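Local atomic coordinates of ricin B-like lectin (Macrolepiota procera, PDB entry 4IZX), a protein that binds galactose-containing sugars such as lactose through a ricin B-like beta-trefoil domain. Residues I21-E26 with S57-S62; T74-V79 with F83-W88. All blocks are in the same frame, centred on the assembly; numbering follows the deposited sequence. Where two conformers were deposited one is given.

Overall arrangement
Both contacts lie in one beta-trefoil domain, with centres about 13 Å apart. They follow each other along the chain: interaction 1 closes with 57-62 before interaction 2 opens at Thr74. Interaction 1 joins the end of strand 20-23 to the loop between strands 53-57 and 63-66, beside the lactose. Interaction 2 brings strand 76-79 against the start of 83-88. Its centre is nearer the centre of the molecule, about 7 Å from it against 11 Å for interaction 1. Strand 63-66 links them: it leaves the loop of interaction 1 and pairs antiparallel with 76-79. The contacts also adjoin directly. Leu23, next to sugar-binding Asp22, packs on Ala78 of strand 76-79, with Leu23 CD1 3.8 Å from Ala78 CB.

Interaction 1 (I21-E26 with S57-S62); sequences IDLSGE and SASSGS. With GAL (beta-D-galactopyranose), chain B; BGC (beta-D-glucopyranose), chain C.
The flat carboxylate of Asp22 meets the galactose with both oxygens, while the neighbouring Leu23 turns to the serines of 57-62. Galactose O4 donates to Asp22 OD1 at 2.6 Å, and galactose O3 donates to Asp22 OD2, also at 2.6 Å. Gln42 NE2 is a second partner of OD2. These bonds fix the rotation of the carboxylate. This is the galactose site of a ricin B-like beta-trefoil, where an aspartate reads the O3 and O4 hydroxyls. Asp22 reaches them with CG anti to its own N (chi1 173°). Galactose O4 is also an acceptor: Gly25 N donates to it at 2.8 Å. His37 and Asn41 add further bonds to the sugar. Gly25 CA lies against O4 of the glucose.

Past the strand end the chain turns beside the sugar. Glu26 N donates to Ser24 OG at 3.1 Å. This makes an ST turn, consistent with holding the turn that carries Gly25 N.

Leu23 makes the protein contact across the two segments. Its CD2 methyl lies 3.4 Å from Ser60 OG and 3.6 Å from Ser57 OG, so one methyl packs against two hydroxyl oxygens. This is van der Waals packing. Leu23 also touches Trp44, and its backbone O accepts from Asn41 ND2, a residue that Ser59 touches too, so the loop borders the binding site.

The serine side chains hold the shape of their own loop. Ser60 N donates almost straight (169°) to Ser57 OG at 3.1 Å, an ST motif. In an ST turn, Ser62 N donates to Ser60 OG at 3.1 Å, with an N-H...O angle of 156°.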
# COMPACT_ATOMS: atom_id res chain seq x y z
N ILE A 21 4.68 -3.81 1.72
CA ILE A 21 4.78 -2.78 0.69
C ILE A 21 6.13 -2.10 0.80
O ILE A 21 6.45 -1.49 1.84
CB ILE A 21 3.62 -1.77 0.79
CG1 ILE A 21 2.28 -2.49 0.67
CG2 ILE A 21 3.80 -0.65 -0.20
CD1 ILE A 21 1.08 -1.57 0.57
N ASP A 22 6.90 -2.16 -0.28
CA ASP A 22 8.31 -1.80 -0.31
C ASP A 22 8.55 -0.91 -1.53
O ASP A 22 8.13 -1.21 -2.64
CB ASP A 22 9.08 -3.14 -0.32
CG ASP A 22 10.59 -3.05 -0.53
OD1 ASP A 22 11.01 -2.37 -1.50
OD2 ASP A 22 11.32 -3.74 0.24
N LEU A 23 9.22 0.22 -1.29
CA LEU A 23 9.68 1.10 -2.34
C LEU A 23 10.99 0.52 -2.86
O LEU A 23 12.02 0.53 -2.19
CB LEU A 23 9.87 2.51 -1.85
CG LEU A 23 10.43 3.50 -2.86
CD1 LEU A 23 9.61 3.54 -4.12
CD2 LEU A 23 10.53 4.88 -2.26
N SER A 24 10.96 -0.05 -4.06
CA SER A 24 12.08 -0.82 -4.59
C SER A 24 13.40 -0.07 -4.50
O SER A 24 13.53 1.06 -5.01
CB SER A 24 11.82 -1.13 -6.07
OG SER A 24 12.95 -1.78 -6.60
N GLY A 25 14.40 -0.74 -3.96
CA GLY A 25 15.73 -0.16 -3.95
C GLY A 25 16.43 -0.22 -5.29
O GLY A 25 17.46 0.44 -5.47
N GLU A 26 15.86 -0.94 -6.24
CA GLU A 26 16.44 -1.03 -7.56
C GLU A 26 16.26 0.24 -8.35
O GLU A 26 17.21 0.66 -9.03
CB GLU A 26 15.89 -2.19 -8.33
CG GLU A 26 16.76 -2.50 -9.54
N SER A 57 6.99 7.94 1.96
CA SER A 57 8.08 7.03 2.17
C SER A 57 9.06 7.58 3.19
O SER A 57 9.58 8.69 3.02
CB SER A 57 8.82 6.81 0.87
OG SER A 57 10.06 6.17 1.09
N ALA A 58 9.34 6.83 4.24
CA ALA A 58 10.26 7.26 5.27
C ALA A 58 11.69 7.38 4.73
O ALA A 58 12.48 8.12 5.28
CB ALA A 58 10.19 6.32 6.46
N SER A 59 12.05 6.64 3.71
CA SER A 59 13.38 6.71 3.12
C SER A 59 13.53 7.83 2.10
O SER A 59 14.51 8.54 2.13
CB SER A 59 13.77 5.39 2.50
OG SER A 59 12.79 4.94 1.60
N SER A 60 12.58 7.95 1.18
CA SER A 60 12.76 8.85 0.05
C SER A 60 12.04 10.18 0.17
O SER A 60 12.39 11.12 -0.55
CB SER A 60 12.36 8.17 -1.25
OG SER A 60 10.97 8.11 -1.33
N GLY A 61 10.95 10.20 0.91
CA GLY A 61 10.09 11.38 0.95
C GLY A 61 9.13 11.53 -0.21
O GLY A 61 8.35 12.49 -0.24
N SER A 62 9.16 10.62 -1.17
CA SER A 62 8.11 10.47 -2.15
C SER A 62 6.87 9.90 -1.51
O SER A 62 6.93 9.38 -0.39
CB SER A 62 8.57 9.54 -3.31
OG SER A 62 9.70 10.04 -3.98
C1 GAL B . 16.75 -3.59 -2.07
C2 GAL B . 15.95 -3.17 -0.87
C3 GAL B . 14.73 -4.08 -0.72
C4 GAL B . 13.96 -4.16 -2.05
C5 GAL B . 14.92 -4.58 -3.14
C6 GAL B . 14.25 -4.69 -4.51
O2 GAL B . 16.75 -3.29 0.28
O3 GAL B . 13.92 -3.57 0.34
O4 GAL B . 13.40 -2.87 -2.38
O5 GAL B . 15.97 -3.62 -3.26
O6 GAL B . 15.21 -5.16 -5.47
C2 BGC C . 20.22 -2.74 -5.08
C3 BGC C . 18.82 -2.79 -4.44
C4 BGC C . 18.90 -3.05 -2.95
C5 BGC C . 20.08 -2.30 -2.30
C6 BGC C . 20.46 -2.97 -0.99
C1 BGC C . 21.03 -1.67 -4.38
O1 BGC C . 22.24 -1.38 -5.11
O2 BGC C . 19.98 -2.48 -6.46
O3 BGC C . 18.01 -3.79 -5.10
O4 BGC C . 17.71 -2.59 -2.31
O5 BGC C . 21.23 -2.30 -3.13
O6 BGC C . 20.66 -4.37 -1.22

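Interaction 2 (T74-V79 with F83-W88)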
# COMPACT_ATOMS: atom_id res chain seq x y z
N THR A 74 -3.12 -1.22 -12.97
CA THR A 74 -2.34 0.01 -12.80
C THR A 74 -1.28 -0.22 -11.75
O THR A 74 -1.57 -0.71 -10.66
CB THR A 74 -3.25 1.17 -12.35
OG1 THR A 74 -4.19 1.43 -13.35
CG2 THR A 74 -2.50 2.43 -12.04
N ARG A 75 -0.04 0.14 -12.06
CA ARG A 75 1.07 -0.03 -11.13
C ARG A 75 1.09 1.04 -10.04
O ARG A 75 0.85 2.22 -10.33
CB ARG A 75 2.41 0.04 -11.88
CG ARG A 75 2.70 -1.10 -12.85
CD ARG A 75 4.21 -1.24 -13.10
NE ARG A 75 4.84 0.04 -13.42
CZ ARG A 75 6.03 0.42 -12.97
NH1 ARG A 75 6.72 -0.38 -12.18
NH2 ARG A 75 6.52 1.60 -13.31
N LEU A 76 1.39 0.66 -8.80
CA LEU A 76 1.74 1.66 -7.80
C LEU A 76 3.19 2.07 -7.99
O LEU A 76 4.08 1.25 -8.26
CB LEU A 76 1.52 1.11 -6.39
CG LEU A 76 0.12 1.33 -5.84
CD1 LEU A 76 -0.91 0.49 -6.54
CD2 LEU A 76 0.11 1.19 -4.34
N VAL A 77 3.43 3.36 -7.84
CA VAL A 77 4.75 3.97 -7.97
C VAL A 77 4.88 5.11 -6.95
O VAL A 77 3.90 5.70 -6.50
CB VAL A 77 4.99 4.52 -9.39
CG1 VAL A 77 5.10 3.40 -10.42
CG2 VAL A 77 3.97 5.58 -9.78
N ALA A 78 6.13 5.42 -6.62
CA ALA A 78 6.44 6.63 -5.88
C ALA A 78 6.18 7.87 -6.72
O ALA A 78 6.56 7.91 -7.88
CB ALA A 78 7.92 6.62 -5.51
N VAL A 79 5.56 8.88 -6.13
CA VAL A 79 5.23 10.12 -6.84
C VAL A 79 5.66 11.32 -6.00
O VAL A 79 5.82 11.24 -4.77
CB VAL A 79 3.73 10.21 -7.17
CG1 VAL A 79 3.34 9.10 -8.11
CG2 VAL A 79 2.83 10.21 -5.94
N PHE A 83 -0.53 11.92 -2.69
CA PHE A 83 -1.63 11.26 -3.38
C PHE A 83 -2.60 10.71 -2.33
O PHE A 83 -2.21 9.96 -1.44
CB PHE A 83 -1.12 10.12 -4.27
CG PHE A 83 -2.19 9.46 -5.08
CD1 PHE A 83 -2.57 9.96 -6.29
CD2 PHE A 83 -2.86 8.38 -4.58
CE1 PHE A 83 -3.58 9.36 -7.02
CE2 PHE A 83 -3.86 7.77 -5.31
CZ PHE A 83 -4.21 8.26 -6.54
N GLU A 84 -3.86 11.11 -2.43
CA GLU A 84 -4.88 10.73 -1.45
C GLU A 84 -5.44 9.34 -1.70
O GLU A 84 -5.82 8.98 -2.83
CB GLU A 84 -6.00 11.76 -1.39
CG GLU A 84 -5.60 13.03 -0.64
CD GLU A 84 -6.74 14.03 -0.50
OE1 GLU A 84 -6.78 14.77 0.49
OE2 GLU A 84 -7.57 14.12 -1.42
N TRP A 85 -5.60 8.63 -0.60
CA TRP A 85 -6.18 7.29 -0.54
C TRP A 85 -7.33 7.27 0.46
O TRP A 85 -7.29 7.95 1.47
CB TRP A 85 -5.13 6.27 -0.06
CG TRP A 85 -3.96 6.14 -0.96
CD1 TRP A 85 -2.74 6.71 -0.80
CD2 TRP A 85 -3.88 5.35 -2.15
NE1 TRP A 85 -1.89 6.30 -1.82
CE2 TRP A 85 -2.57 5.46 -2.66
CE3 TRP A 85 -4.79 4.55 -2.86
CZ2 TRP A 85 -2.15 4.79 -3.81
CZ3 TRP A 85 -4.37 3.90 -4.00
CH2 TRP A 85 -3.06 4.03 -4.46
N HIS A 86 -8.32 6.42 0.21
CA HIS A 86 -9.29 6.05 1.22
C HIS A 86 -8.86 4.71 1.81
O HIS A 86 -8.47 3.80 1.10
CB HIS A 86 -10.70 5.90 0.64
CG HIS A 86 -11.37 7.22 0.33
ND1 HIS A 86 -12.61 7.30 -0.27
CD2 HIS A 86 -10.98 8.49 0.59
CE1 HIS A 86 -12.96 8.56 -0.35
NE2 HIS A 86 -11.99 9.31 0.16
N ILE A 87 -8.91 4.60 3.14
CA ILE A 87 -8.49 3.41 3.83
C ILE A 87 -9.63 2.94 4.72
O ILE A 87 -10.13 3.72 5.51
CB ILE A 87 -7.21 3.65 4.65
CG1 ILE A 87 -6.08 4.14 3.73
CG2 ILE A 87 -6.83 2.39 5.40
CD1 ILE A 87 -4.78 4.39 4.43
N TRP A 88 -10.04 1.69 4.55
CA TRP A 88 -11.17 1.16 5.28
C TRP A 88 -10.83 -0.19 5.83
O TRP A 88 -10.08 -0.95 5.23
CB TRP A 88 -12.43 1.00 4.41
CG TRP A 88 -12.83 2.27 3.74
CD1 TRP A 88 -12.91 2.50 2.39
CD2 TRP A 88 -13.20 3.51 4.37
NE1 TRP A 88 -13.26 3.80 2.15
CE2 TRP A 88 -13.46 4.44 3.35
CE3 TRP A 88 -13.34 3.91 5.71
CZ2 TRP A 88 -13.80 5.78 3.64
CZ3 TRP A 88 -13.67 5.23 5.98
CH2 TRP A 88 -13.91 6.14 4.95
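Leu76 and Trp85 meet through the ends of their side chains. Leu76 CD2 lies 4.3 Å from Trp85 CH2 and approaches the indole obliquely. The leucine side chain starts off to one side of 83-88, and its CD2 end comes round to the six-membered ring of the indole. Trp85 places CG opposite its carbonyl carbon (chi1 -62°), and its ring extends toward strand 76-79. Trp85 NE1 donates to Leu64 O, which helps set the indole's rotation.

In this beta-trefoil, strand 76-79 pairs with 63-66, whereas 86-89 pairs with 97-100. The contact joins strand 76-79 to the segment leading into strand 86-89, by apolar side chains. Leu108 touches both Leu76 and Trp85, and Ile66 touches both Trp85 and Phe83.

The second touch is Val79 CG2 to Phe83 CB, at 4.3 Å. Only the base of the phenylalanine faces the valine. With CG anti to N (chi1 -176°), its ring leads away and turns to Trp85 instead. There Phe83 CD2 stands 3.4 Å from the plane of the Trp85 indole, over one face and near its margin. In return, Trp85 CD2 lies level with the Phe83 ring, at its edge.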